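Local atomic coordinates of aspartokinase (Synechocystis, PDB entry 3L76), a protein that probably catalyses the ATP-dependent phosphorylation of the beta-carboxyl group of L-aspartate, opening threonine and lysine biosynthesis, and binds lysine and threonine at ACT domains. Residues T11-V16 / V38-M43; A195-D200 / P238-V243; V264-D269 / G354-A359; I447-V452 / L517-V522. All blocks are in the same frame, centred on the assembly; numbering follows the deposited sequence.

Contact 1 (T11-V16 / V38-M43); sequences TSVGTV and VVVSAM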
loop_
_atom_site.group_PDB
_atom_site.type_symbol
_atom_site.label_atom_id
_atom_site.label_comp_id
_atom_site.label_asym_id
_atom_site.label_seq_id
_atom_site.Cartn_x
_atom_site.Cartn_y
_atom_site.Cartn_z
ATOM N N THR A 11 -5.912 -9.168 15.186
ATOM C CA THR A 11 -5.528 -9.090 16.592
ATOM C C THR A 11 -4.276 -9.894 16.902
ATOM O O THR A 11 -3.449 -9.477 17.710
ATOM C CB THR A 11 -6.655 -9.579 17.508
ATOM O OG1 THR A 11 -7.015 -10.918 17.143
ATOM C CG2 THR A 11 -7.868 -8.671 17.384
ATOM N N SER A 12 -4.144 -11.048 16.258
ATOM C CA SER A 12 -2.995 -11.919 16.464
ATOM C C SER A 12 -1.702 -11.227 16.042
ATOM O O SER A 12 -0.610 -11.727 16.290
ATOM C CB SER A 12 -3.174 -13.218 15.674
ATOM O OG SER A 12 -4.440 -13.803 15.929
ATOM N N VAL A 13 -1.844 -10.062 15.421
ATOM C CA VAL A 13 -0.733 -9.363 14.781
ATOM C C VAL A 13 -0.813 -7.852 15.047
ATOM O O VAL A 13 -0.169 -7.046 14.384
ATOM C CB VAL A 13 -0.715 -9.695 13.256
ATOM C CG1 VAL A 13 -0.092 -8.588 12.420
ATOM C CG2 VAL A 13 -0.008 -11.016 13.020
ATOM N N GLY A 14 -1.600 -7.475 16.047
ATOM C CA GLY A 14 -1.864 -6.072 16.317
ATOM C C GLY A 14 -0.670 -5.283 16.813
ATOM O O GLY A 14 -0.592 -4.070 16.608
ATOM N N THR A 15 0.256 -5.966 17.478
ATOM C CA THR A 15 1.423 -5.305 18.050
ATOM C C THR A 15 2.690 -5.999 17.599
ATOM O O THR A 15 2.667 -7.174 17.233
ATOM C CB THR A 15 1.409 -5.317 19.591
ATOM O OG1 THR A 15 1.729 -6.632 20.062
ATOM C CG2 THR A 15 0.051 -4.888 20.125
ATOM N N VAL A 16 3.797 -5.267 17.642
ATOM C CA VAL A 16 5.081 -5.804 17.224
ATOM C C VAL A 16 5.440 -7.006 18.079
ATOM O O VAL A 16 5.974 -7.999 17.580
ATOM C CB VAL A 16 6.184 -4.743 17.321
ATOM C CG1 VAL A 16 5.967 -3.865 18.553
ATOM C CG2 VAL A 16 7.562 -5.400 17.336
ATOM N N VAL A 38 2.069 -19.063 4.993
ATOM C CA VAL A 38 1.374 -18.213 5.947
ATOM C C VAL A 38 0.596 -17.075 5.291
ATOM O O VAL A 38 1.120 -16.341 4.453
ATOM C CB VAL A 38 2.336 -17.634 6.996
ATOM C CG1 VAL A 38 1.593 -16.712 7.941
ATOM C CG2 VAL A 38 2.991 -18.746 7.771
ATOM N N VAL A 39 -0.668 -16.956 5.688
ATOM C CA VAL A 39 -1.525 -15.849 5.299
ATOM C C VAL A 39 -1.689 -14.945 6.516
ATOM O O VAL A 39 -1.903 -15.417 7.629
ATOM C CB VAL A 39 -2.923 -16.332 4.884
ATOM C CG1 VAL A 39 -3.838 -15.140 4.685
ATOM C CG2 VAL A 39 -2.870 -17.206 3.622
ATOM N N VAL A 40 -1.578 -13.642 6.318
ATOM C CA VAL A 40 -1.677 -12.722 7.437
ATOM C C VAL A 40 -2.655 -11.623 7.089
ATOM O O VAL A 40 -2.710 -11.173 5.943
ATOM C CB VAL A 40 -0.301 -12.083 7.782
ATOM C CG1 VAL A 40 -0.359 -11.369 9.114
ATOM C CG2 VAL A 40 0.789 -13.140 7.808
ATOM N N SER A 41 -3.433 -11.197 8.077
ATOM C CA SER A 41 -4.354 -10.081 7.894
ATOM C C SER A 41 -3.644 -8.774 8.181
ATOM O O SER A 41 -2.600 -8.767 8.821
ATOM C CB SER A 41 -5.555 -10.222 8.832
ATOM O OG SER A 41 -6.293 -11.389 8.533
ATOM N N ALA A 42 -4.208 -7.667 7.713
ATOM C CA ALA A 42 -3.718 -6.355 8.120
ATOM C C ALA A 42 -3.659 -6.301 9.647
ATOM O O ALA A 42 -4.375 -7.040 10.322
ATOM C CB ALA A 42 -4.606 -5.260 7.568
ATOM N N MET A 43 -2.819 -5.419 10.183
ATOM C CA MET A 43 -2.427 -5.478 11.596
ATOM C C MET A 43 -3.507 -5.432 12.683
ATOM O O MET A 43 -3.458 -6.213 13.622
ATOM C CB MET A 43 -1.348 -4.451 11.899
ATOM C CG MET A 43 -0.007 -4.849 11.331
ATOM S SD MET A 43 1.358 -3.960 12.096
ATOM C CE MET A 43 1.221 -4.491 13.798
#

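Contact 2 (A195-D200 / P238-V243); sequences AEITCD and PGTKVV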
loop_
_atom_site.group_PDB
_atom_site.type_symbol
_atom_site.label_atom_id
_atom_site.label_comp_id
_atom_site.label_asym_id
_atom_site.label_seq_id
_atom_site.Cartn_x
_atom_site.Cartn_y
_atom_site.Cartn_z
ATOM N N ALA A 195 -14.628 -29.806 20.270
ATOM C CA ALA A 195 -13.414 -30.411 19.729
ATOM C C ALA A 195 -13.535 -30.499 18.209
ATOM O O ALA A 195 -12.627 -30.112 17.474
ATOM C CB ALA A 195 -13.187 -31.789 20.328
ATOM N N GLU A 196 -14.683 -30.999 17.760
ATOM C CA GLU A 196 -14.952 -31.223 16.349
ATOM C C GLU A 196 -16.275 -30.613 15.951
ATOM O O GLU A 196 -17.215 -30.589 16.735
ATOM C CB GLU A 196 -15.018 -32.722 16.040
ATOM C CG GLU A 196 -13.678 -33.365 15.739
ATOM C CD GLU A 196 -13.825 -34.723 15.084
ATOM O OE1 GLU A 196 -14.980 -35.134 14.837
ATOM O OE2 GLU A 196 -12.789 -35.371 14.812
ATOM N N ILE A 197 -16.345 -30.128 14.720
ATOM C CA ILE A 197 -17.609 -29.713 14.135
ATOM C C ILE A 197 -17.523 -29.954 12.634
ATOM O O ILE A 197 -16.447 -29.818 12.050
ATOM C CB ILE A 197 -17.930 -28.234 14.425
ATOM C CG1 ILE A 197 -19.359 -27.908 13.960
ATOM C CG2 ILE A 197 -16.923 -27.311 13.740
ATOM C CD1 ILE A 197 -19.801 -26.473 14.203
ATOM N N THR A 198 -18.636 -30.337 12.006
ATOM C CA THR A 198 -18.618 -30.545 10.559
ATOM C C THR A 198 -18.751 -29.223 9.809
ATOM O O THR A 198 -19.311 -28.259 10.322
ATOM C CB THR A 198 -19.711 -31.535 10.057
ATOM O OG1 THR A 198 -20.999 -30.911 10.083
ATOM C CG2 THR A 198 -19.735 -32.803 10.880
ATOM N N CYS A 199 -18.210 -29.179 8.598
ATOM C CA CYS A 199 -18.376 -28.018 7.747
ATOM C C CYS A 199 -19.847 -27.641 7.701
ATOM O O CYS A 199 -20.213 -26.488 7.950
ATOM C CB CYS A 199 -17.862 -28.307 6.331
ATOM S SG CYS A 199 -16.056 -28.506 6.236
ATOM N N ASP A 200 -20.692 -28.619 7.394
ATOM C CA ASP A 200 -22.108 -28.347 7.232
ATOM C C ASP A 200 -22.715 -27.787 8.517
ATOM O O ASP A 200 -23.507 -26.844 8.472
ATOM C CB ASP A 200 -22.846 -29.587 6.737
ATOM C CG ASP A 200 -22.653 -29.816 5.255
ATOM O OD1 ASP A 200 -22.454 -28.824 4.531
ATOM O OD2 ASP A 200 -22.709 -30.973 4.804
ATOM N N PRO A 238 -5.437 -27.514 21.405
ATOM C CA PRO A 238 -5.824 -28.147 20.136
ATOM C C PRO A 238 -6.795 -27.320 19.282
ATOM O O PRO A 238 -6.730 -27.376 18.052
ATOM C CB PRO A 238 -6.507 -29.439 20.585
ATOM C CG PRO A 238 -5.949 -29.723 21.916
ATOM C CD PRO A 238 -5.665 -28.402 22.556
ATOM N N GLY A 239 -7.687 -26.573 19.923
ATOM C CA GLY A 239 -8.630 -25.754 19.200
ATOM C C GLY A 239 -9.781 -26.588 18.673
ATOM O O GLY A 239 -9.999 -27.714 19.111
ATOM N N THR A 240 -10.520 -26.034 17.722
ATOM C CA THR A 240 -11.673 -26.722 17.157
ATOM C C THR A 240 -11.435 -27.166 15.711
ATOM O O THR A 240 -11.165 -26.355 14.825
ATOM C CB THR A 240 -12.940 -25.843 17.216
ATOM O OG1 THR A 240 -13.211 -25.470 18.575
ATOM C CG2 THR A 240 -14.129 -26.594 16.647
ATOM N N LYS A 241 -11.540 -28.468 15.490
ATOM C CA LYS A 241 -11.325 -29.066 14.185
ATOM C C LYS A 241 -12.599 -29.010 13.338
ATOM O O LYS A 241 -13.648 -29.502 13.737
ATOM C CB LYS A 241 -10.863 -30.512 14.368
ATOM C CG LYS A 241 -10.481 -31.229 13.094
ATOM C CD LYS A 241 -9.962 -32.627 13.404
ATOM C CE LYS A 241 -8.979 -32.587 14.559
ATOM N NZ LYS A 241 -8.144 -33.816 14.606
ATOM N N VAL A 242 -12.503 -28.393 12.169
ATOM C CA VAL A 242 -13.632 -28.332 11.261
ATOM C C VAL A 242 -13.495 -29.413 10.186
ATOM O O VAL A 242 -12.645 -29.345 9.307
ATOM C CB VAL A 242 -13.795 -26.935 10.634
ATOM C CG1 VAL A 242 -14.934 -26.936 9.627
ATOM C CG2 VAL A 242 -14.050 -25.906 11.713
ATOM N N VAL A 243 -14.367 -30.404 10.268
ATOM C CA VAL A 243 -14.183 -31.682 9.598
ATOM C C VAL A 243 -14.982 -31.790 8.295
ATOM O O VAL A 243 -16.129 -31.355 8.216
ATOM C CB VAL A 243 -14.571 -32.821 10.569
ATOM C CG1 VAL A 243 -14.564 -34.170 9.882
ATOM C CG2 VAL A 243 -13.656 -32.806 11.767
#

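Contact 3 (V264-D269 / G354-A359); sequences VEYDAD and GIAKIA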
loop_
_atom_site.group_PDB
_atom_site.type_symbol
_atom_site.label_atom_id
_atom_site.label_comp_id
_atom_site.label_asym_id
_atom_site.label_seq_id
_atom_site.Cartn_x
_atom_site.Cartn_y
_atom_site.Cartn_z
ATOM N N VAL A 264 -27.552 -26.845 -6.122
ATOM C CA VAL A 264 -28.986 -27.088 -6.239
ATOM C C VAL A 264 -29.265 -28.496 -5.735
ATOM O O VAL A 264 -28.482 -29.418 -5.999
ATOM C CB VAL A 264 -29.505 -27.016 -7.716
ATOM C CG1 VAL A 264 -30.928 -27.490 -7.778
ATOM C CG2 VAL A 264 -29.450 -25.621 -8.261
ATOM N N GLU A 265 -30.384 -28.672 -5.030
ATOM C CA GLU A 265 -30.744 -29.985 -4.492
ATOM C C GLU A 265 -32.159 -30.423 -4.852
ATOM O O GLU A 265 -33.052 -29.591 -4.978
ATOM C CB GLU A 265 -30.542 -29.998 -2.989
ATOM C CG GLU A 265 -29.093 -29.862 -2.611
ATOM C CD GLU A 265 -28.881 -29.572 -1.148
ATOM O OE1 GLU A 265 -29.871 -29.467 -0.417
ATOM O OE2 GLU A 265 -27.716 -29.434 -0.723
ATOM N N TYR A 266 -32.354 -31.733 -5.028
ATOM C CA TYR A 266 -33.649 -32.281 -5.418
ATOM C C TYR A 266 -33.877 -33.622 -4.753
ATOM O O TYR A 266 -33.025 -34.485 -4.836
ATOM C CB TYR A 266 -33.750 -32.426 -6.938
ATOM C CG TYR A 266 -34.871 -33.336 -7.433
ATOM C CD1 TYR A 266 -36.203 -33.113 -7.090
ATOM C CD2 TYR A 266 -34.590 -34.397 -8.267
ATOM C CE1 TYR A 266 -37.222 -33.941 -7.569
ATOM C CE2 TYR A 266 -35.587 -35.218 -8.740
ATOM C CZ TYR A 266 -36.894 -34.990 -8.391
ATOM O OH TYR A 266 -37.873 -35.828 -8.869
ATOM N N ASP A 267 -35.033 -33.785 -4.107
ATOM C CA ASP A 267 -35.379 -35.021 -3.396
ATOM C C ASP A 267 -36.822 -35.413 -3.676
ATOM O O ASP A 267 -37.769 -34.758 -3.225
ATOM C CB ASP A 267 -35.164 -34.852 -1.893
ATOM C CG ASP A 267 -35.488 -36.100 -1.103
ATOM O OD1 ASP A 267 -35.930 -37.113 -1.692
ATOM O OD2 ASP A 267 -35.298 -36.051 0.125
ATOM N N ALA A 268 -36.993 -36.491 -4.419
ATOM C CA ALA A 268 -38.331 -36.904 -4.832
ATOM C C ALA A 268 -38.997 -37.843 -3.816
ATOM O O ALA A 268 -40.210 -38.063 -3.853
ATOM C CB ALA A 268 -38.288 -37.543 -6.218
ATOM N N ASP A 269 -38.197 -38.387 -2.906
ATOM C CA ASP A 269 -38.703 -39.318 -1.917
ATOM C C ASP A 269 -39.268 -38.528 -0.738
ATOM O O ASP A 269 -38.678 -38.471 0.344
ATOM C CB ASP A 269 -37.588 -40.267 -1.480
ATOM C CG ASP A 269 -38.088 -41.397 -0.611
ATOM O OD1 ASP A 269 -39.320 -41.601 -0.527
ATOM O OD2 ASP A 269 -37.235 -42.070 -0.008
ATOM N N GLY A 354 -47.640 -36.447 -4.052
ATOM C CA GLY A 354 -46.930 -36.202 -5.304
ATOM C C GLY A 354 -46.082 -34.954 -5.311
ATOM O O GLY A 354 -46.211 -34.115 -6.187
ATOM N N ILE A 355 -45.229 -34.826 -4.311
ATOM C CA ILE A 355 -44.420 -33.639 -4.140
ATOM C C ILE A 355 -42.929 -33.951 -4.314
ATOM O O ILE A 355 -42.502 -35.112 -4.273
ATOM C CB ILE A 355 -44.611 -33.050 -2.739
ATOM C CG1 ILE A 355 -44.306 -34.114 -1.679
ATOM C CG2 ILE A 355 -46.008 -32.516 -2.597
ATOM C CD1 ILE A 355 -44.284 -33.595 -0.257
ATOM N N ALA A 356 -42.144 -32.900 -4.503
ATOM C CA ALA A 356 -40.696 -33.005 -4.464
ATOM C C ALA A 356 -40.193 -31.843 -3.643
ATOM O O ALA A 356 -40.860 -30.806 -3.531
ATOM C CB ALA A 356 -40.096 -32.978 -5.868
ATOM N N LYS A 357 -39.026 -32.023 -3.043
ATOM C CA LYS A 357 -38.342 -30.922 -2.385
ATOM C C LYS A 357 -37.164 -30.445 -3.234
ATOM O O LYS A 357 -36.320 -31.247 -3.655
ATOM C CB LYS A 357 -37.861 -31.346 -1.006
ATOM C CG LYS A 357 -37.178 -30.220 -0.270
ATOM C CD LYS A 357 -36.595 -30.669 1.071
ATOM C CE LYS A 357 -35.620 -31.829 0.898
ATOM N NZ LYS A 357 -34.861 -32.038 2.148
ATOM N N ILE A 358 -37.129 -29.153 -3.529
ATOM C CA ILE A 358 -35.965 -28.574 -4.193
ATOM C C ILE A 358 -35.366 -27.505 -3.306
ATOM O O ILE A 358 -36.062 -26.906 -2.489
ATOM C CB ILE A 358 -36.283 -27.980 -5.572
ATOM C CG1 ILE A 358 -37.322 -26.873 -5.437
ATOM C CG2 ILE A 358 -36.780 -29.056 -6.508
ATOM C CD1 ILE A 358 -37.792 -26.350 -6.763
ATOM N N ALA A 359 -34.068 -27.277 -3.455
ATOM C CA ALA A 359 -33.397 -26.254 -2.659
ATOM C C ALA A 359 -32.245 -25.613 -3.398
ATOM O O ALA A 359 -31.649 -26.204 -4.316
ATOM C CB ALA A 359 -32.904 -26.850 -1.372
HETATM O O HOH W 1 -33.842 -34.668 1.663
#

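Contact 4 (I447-V452 / L517-V522); sequences IAIRHV and LDAAIV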
loop_
_atom_site.group_PDB
_atom_site.type_symbol
_atom_site.label_atom_id
_atom_site.label_comp_id
_atom_site.label_asym_id
_atom_site.label_seq_id
_atom_site.Cartn_x
_atom_site.Cartn_y
_atom_site.Cartn_z
ATOM N N ILE A 447 -42.571 -10.510 9.990
ATOM C CA ILE A 447 -43.523 -9.827 9.135
ATOM C C ILE A 447 -44.265 -10.864 8.310
ATOM O O ILE A 447 -43.656 -11.656 7.599
ATOM C CB ILE A 447 -42.850 -8.822 8.185
ATOM C CG1 ILE A 447 -42.009 -7.823 8.968
ATOM C CG2 ILE A 447 -43.904 -8.094 7.348
ATOM C CD1 ILE A 447 -41.366 -6.785 8.096
ATOM N N ALA A 448 -45.584 -10.861 8.411
ATOM C CA ALA A 448 -46.380 -11.810 7.670
ATOM C C ALA A 448 -47.256 -11.092 6.689
ATOM O O ALA A 448 -47.824 -10.041 6.977
ATOM C CB ALA A 448 -47.220 -12.667 8.594
ATOM N N ILE A 449 -47.362 -11.672 5.510
ATOM C CA ILE A 449 -48.292 -11.158 4.552
ATOM C C ILE A 449 -49.436 -12.168 4.346
ATOM O O ILE A 449 -49.262 -13.238 3.773
ATOM C CB ILE A 449 -47.555 -10.608 3.289
ATOM C CG1 ILE A 449 -48.266 -10.986 2.017
ATOM C CG2 ILE A 449 -46.066 -10.983 3.282
ATOM C CD1 ILE A 449 -49.525 -10.182 1.794
ATOM N N ARG A 450 -50.601 -11.823 4.889
ATOM C CA ARG A 450 -51.782 -12.687 4.855
ATOM C C ARG A 450 -52.379 -12.785 3.449
ATOM O O ARG A 450 -52.503 -11.785 2.750
ATOM C CB ARG A 450 -52.868 -12.162 5.806
ATOM C CG ARG A 450 -52.514 -12.063 7.295
ATOM C CD ARG A 450 -52.643 -13.381 8.001
ATOM N NE ARG A 450 -52.492 -13.239 9.443
ATOM C CZ ARG A 450 -52.401 -14.273 10.276
ATOM N NH1 ARG A 450 -52.441 -15.506 9.797
ATOM N NH2 ARG A 450 -52.262 -14.080 11.582
ATOM N N HIS A 451 -52.735 -13.998 3.041
ATOM C CA HIS A 451 -53.542 -14.206 1.840
ATOM C C HIS A 451 -52.871 -13.892 0.510
ATOM O O HIS A 451 -53.438 -13.185 -0.319
ATOM C CB HIS A 451 -54.868 -13.443 1.940
ATOM C CG HIS A 451 -55.806 -14.018 2.949
ATOM N ND1 HIS A 451 -55.801 -15.353 3.286
ATOM C CD2 HIS A 451 -56.775 -13.447 3.696
ATOM C CE1 HIS A 451 -56.728 -15.579 4.195
ATOM N NE2 HIS A 451 -57.335 -14.439 4.460
ATOM N N VAL A 452 -51.686 -14.446 0.294
ATOM C CA VAL A 452 -51.020 -14.297 -0.989
ATOM C C VAL A 452 -51.666 -15.281 -1.939
ATOM O O VAL A 452 -51.780 -16.470 -1.618
ATOM C CB VAL A 452 -49.487 -14.570 -0.880
ATOM C CG1 VAL A 452 -48.818 -14.505 -2.242
ATOM C CG2 VAL A 452 -48.823 -13.589 0.068
ATOM N N LEU A 517 -57.575 -9.728 -2.589
ATOM C CA LEU A 517 -58.692 -9.917 -1.661
ATOM C C LEU A 517 -58.213 -10.323 -0.265
ATOM O O LEU A 517 -57.553 -11.345 -0.107
ATOM C CB LEU A 517 -59.650 -10.981 -2.196
ATOM C CG LEU A 517 -61.098 -11.082 -1.676
ATOM C CD1 LEU A 517 -61.649 -12.521 -1.643
ATOM C CD2 LEU A 517 -61.480 -10.258 -0.417
ATOM N N ASP A 518 -58.541 -9.515 0.739
ATOM C CA ASP A 518 -58.216 -9.831 2.135
ATOM C C ASP A 518 -56.726 -9.947 2.459
ATOM O O ASP A 518 -56.368 -10.467 3.513
ATOM C CB ASP A 518 -58.911 -11.121 2.575
ATOM C CG ASP A 518 -60.411 -10.972 2.690
ATOM O OD1 ASP A 518 -61.110 -11.997 2.561
ATOM O OD2 ASP A 518 -60.887 -9.838 2.908
ATOM N N ALA A 519 -55.856 -9.485 1.569
ATOM C CA ALA A 519 -54.437 -9.484 1.873
ATOM C C ALA A 519 -54.164 -8.494 3.000
ATOM O O ALA A 519 -54.954 -7.602 3.257
ATOM C CB ALA A 519 -53.620 -9.148 0.637
ATOM N N ALA A 520 -53.042 -8.652 3.680
ATOM C CA ALA A 520 -52.730 -7.778 4.796
ATOM C C ALA A 520 -51.289 -7.962 5.220
ATOM O O ALA A 520 -50.711 -9.026 5.007
ATOM C CB ALA A 520 -53.659 -8.064 5.957
ATOM N N ILE A 521 -50.717 -6.923 5.824
ATOM C CA ILE A 521 -49.353 -6.987 6.331
ATOM C C ILE A 521 -49.372 -6.724 7.814
ATOM O O ILE A 521 -49.912 -5.723 8.257
ATOM C CB ILE A 521 -48.426 -5.962 5.654
ATOM C CG1 ILE A 521 -48.240 -6.307 4.186
ATOM C CG2 ILE A 521 -47.056 -5.931 6.339
ATOM C CD1 ILE A 521 -47.355 -5.355 3.487
ATOM N N VAL A 522 -48.783 -7.633 8.579
ATOM C CA VAL A 522 -48.719 -7.480 10.016
ATOM C C VAL A 522 -47.305 -7.750 10.509
ATOM O O VAL A 522 -46.720 -8.783 10.204
ATOM C CB VAL A 522 -49.741 -8.391 10.738
ATOM C CG1 VAL A 522 -49.821 -9.766 10.076
ATOM C CG2 VAL A 522 -49.390 -8.513 12.217
#

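Contact 1 (T11-V16 / V38-M43)
Val13 and Met43 cross with their side chains at about a right angle, in the amino acid kinase fold, where the loop between strand 3-8 and helix 16-31 meets the turn leaving strand 35-40. Thr11 and Ser12 end the KFGGTS signature of aspartokinases, and both segments lie where parallel strands give way to loops. Val13 serves two neighbours with its two methyls. Val13 CG1 is held anti to the backbone N (chi1 153°) and lies 3.9 Å from Met43 CG; Val13 CG2, beside the backbone N, is 3.9 Å from Val40 CG1, and these two valines also cross nearly perpendicularly. The Met43 chain leaves with CG anti to the carbonyl carbon and then bends at SD (chi3 62°), which brings Met43 CE over the loop carbonyls, 3.4 Å from Gly14 O. Shortening Met43 to an alanine removes CG, SD and CE, and would probably cost Val13 CG1 its packing on Met43 CG and open a gap beside the Val13 and Gly14 carbonyls. Ile19 of helix 16-31 packs against both Val13 and Met43, while Ser77 of helix 63-87 touches Val40 and Met43. Hydrogen bonding is absent between the segments themselves: Gly14 N sits 3.3 Å from Met43 O at a poor angle, and a CA-H...O contact joins Gly14 CA to the same oxygen. Within the loop, Gly14 N instead donates to Thr11 O at 3.2 Å, and Thr15, at the N-cap of the following helix, bonds through OG1 to Arg18 N.

Contact 2 (A195-D200 / P238-V243)
Over one face of the Glu196 carboxylate lies a methyl of Val243: CG2 stands 3.8 Å from Glu196 CD, almost on the normal to the group, and is about equally far from both carboxylate oxygens. Beside OE2 runs the aliphatic part of Lys241, whose CD is 4.2 Å from Glu196 OE2. The two long chains lie alongside each other and point the same way, but the bend of Lys241 at chi3 leaves NZ 4.9 Å from Glu196 OE2, too far for a salt bridge. These groups sit on a parallel pair of strands, 196-198 and 240-243, in the mixed sheet of the amino acid kinase fold; strand 240-243 also pairs antiparallel with strand 228-232. The strand directions diverge by 27°. On the other face of the sheet Ile197 and Val242 lie side by side, with their CG2 methyls 3.8 Å apart. Ile197 sends CG1 anti to the backbone N (chi1 -172°), which leaves CG2 as the branch next to Val242. Val218 of helix 215-224 packs on both Val242 and Cys199. Thr198 ends its strand at the N-cap of helix 199-204: OG1 bonds to Glu201 N and also to Ser535 OG, tying this corner to the ACT part of the chain. The backbone ladder takes Lys241 N to Ala195 O, Ile197 N to Lys241 O at 2.9 Å, and Val243 N to Ile197 O. Its last rung already belongs to the helix: Cys199 N donates to Val243 O at 3.0 Å.

Contact 3 (V264-D269 / G354-A359)
An antiparallel strand pair in the regulatory ACT-domain region joins 264-267 to the long strand 348-361, with directions 171° apart. Glu265 with Ala359 and Asp267 with Lys357 form the hydrogen-bonded pairs; Asp267 N to Lys357 O is 2.9 Å. Between them, the non-hydrogen-bonded pair Tyr266 and Ile358 faces helix 405-415. The Tyr266 ring swings out with CG anti to the backbone N (chi1 163°), and its edge meets Ala356 CB in plane, 3.5 Å from CE1, while Ile358 CG2 approaches obliquely at 4.1 Å from CD1. The opposite face carries the charges. Asp267 OD1 accepts from Asp269 N in an Asx turn, met 32° out of the carboxylate plane. Asp267 OD2 is 4.5 Å from Lys357 NZ, beyond a salt bridge, and a water spans the gap, accepting from NZ at 2.9 Å and donating to OD2. Lys357 NZ also makes salt bridges to Asp300 and Glu565, both of which line a lysine pocket; a bound lysine lies about 7 Å from the Lys357 side chain. With two carboxylates in salt bridges and a third held through water, Lys357 is likely to stay protonated and to offset acidic charge at the pocket's border.

Contact 4 (I447-V452 / L517-V522)
Strands 447-452 and 520-522 run antiparallel, their directions 160° apart and their axes 4.7 Å apart at closest approach. Ala448 and Val522 exchange two backbone bonds of 3.0 Å, N to O each way; in the next hydrogen-bonded pair Arg450 N reaches Ala520 O at 2.8 Å, but the return bond from Ala520 N to Arg450 O is weak. Between these pairs, Ile449 lies across from Ile521, and Ile447 CG2 comes 4.0 Å from Ile521 CG2, the two isoleucines crossing at a slant. For both of them CG2 is the branch anti to the backbone N, which turns these methyls toward each other. Ile447 and Ile521 both pack on helix 499-512, the helix-on-sheet layering of an ACT domain, and Val452 further on touches the bound threonine. The face of Ala448 and Arg450 is built differently: Ala448 CB meets Val522 CG1 at 4.2 Å, and the Arg450 chain bends at chi2 and leads away to a salt bridge with Asp492 and a hydrogen bond to His307 O. Past the last bridged pair, His451, with a left-handed backbone (phi 69°), sets its imidazole beside Asp518. The two side chains point the same way, with ring and carboxylate planes 44° apart. A serine replacing His451 would probably leave Asp518 without its flat neighbour and open a gap toward Cys482 and Cys490, which touch its side chain. His451 CD2 is the ring atom turned to Asp518, 3.4 Å from CB, and Asp518 O lies at the ring edge near its plane.

Contacts 1 and 2 belong to the amino acid kinase part and reach the same mixed sheet, with centres 23 Å apart. Contacts 3 and 4 lie in the ACT part, their centres 27 Å and their nearest atoms about 17 Å apart. The step between the two parts falls between contacts 2 and 3: strand 263-267 is the next strand after 240-243, and the nearest atoms are about 7 Å apart. Contact 3 lies near effector sites, the Lys357 side chain about 7 Å from a bound lysine and that of Ile358 about 10 Å from a threonine, whereas contact 4 supplies Val452 to a threonine pocket. Contact 1 lies 51 Å from contact 4, centre to centre, across the chain's centre.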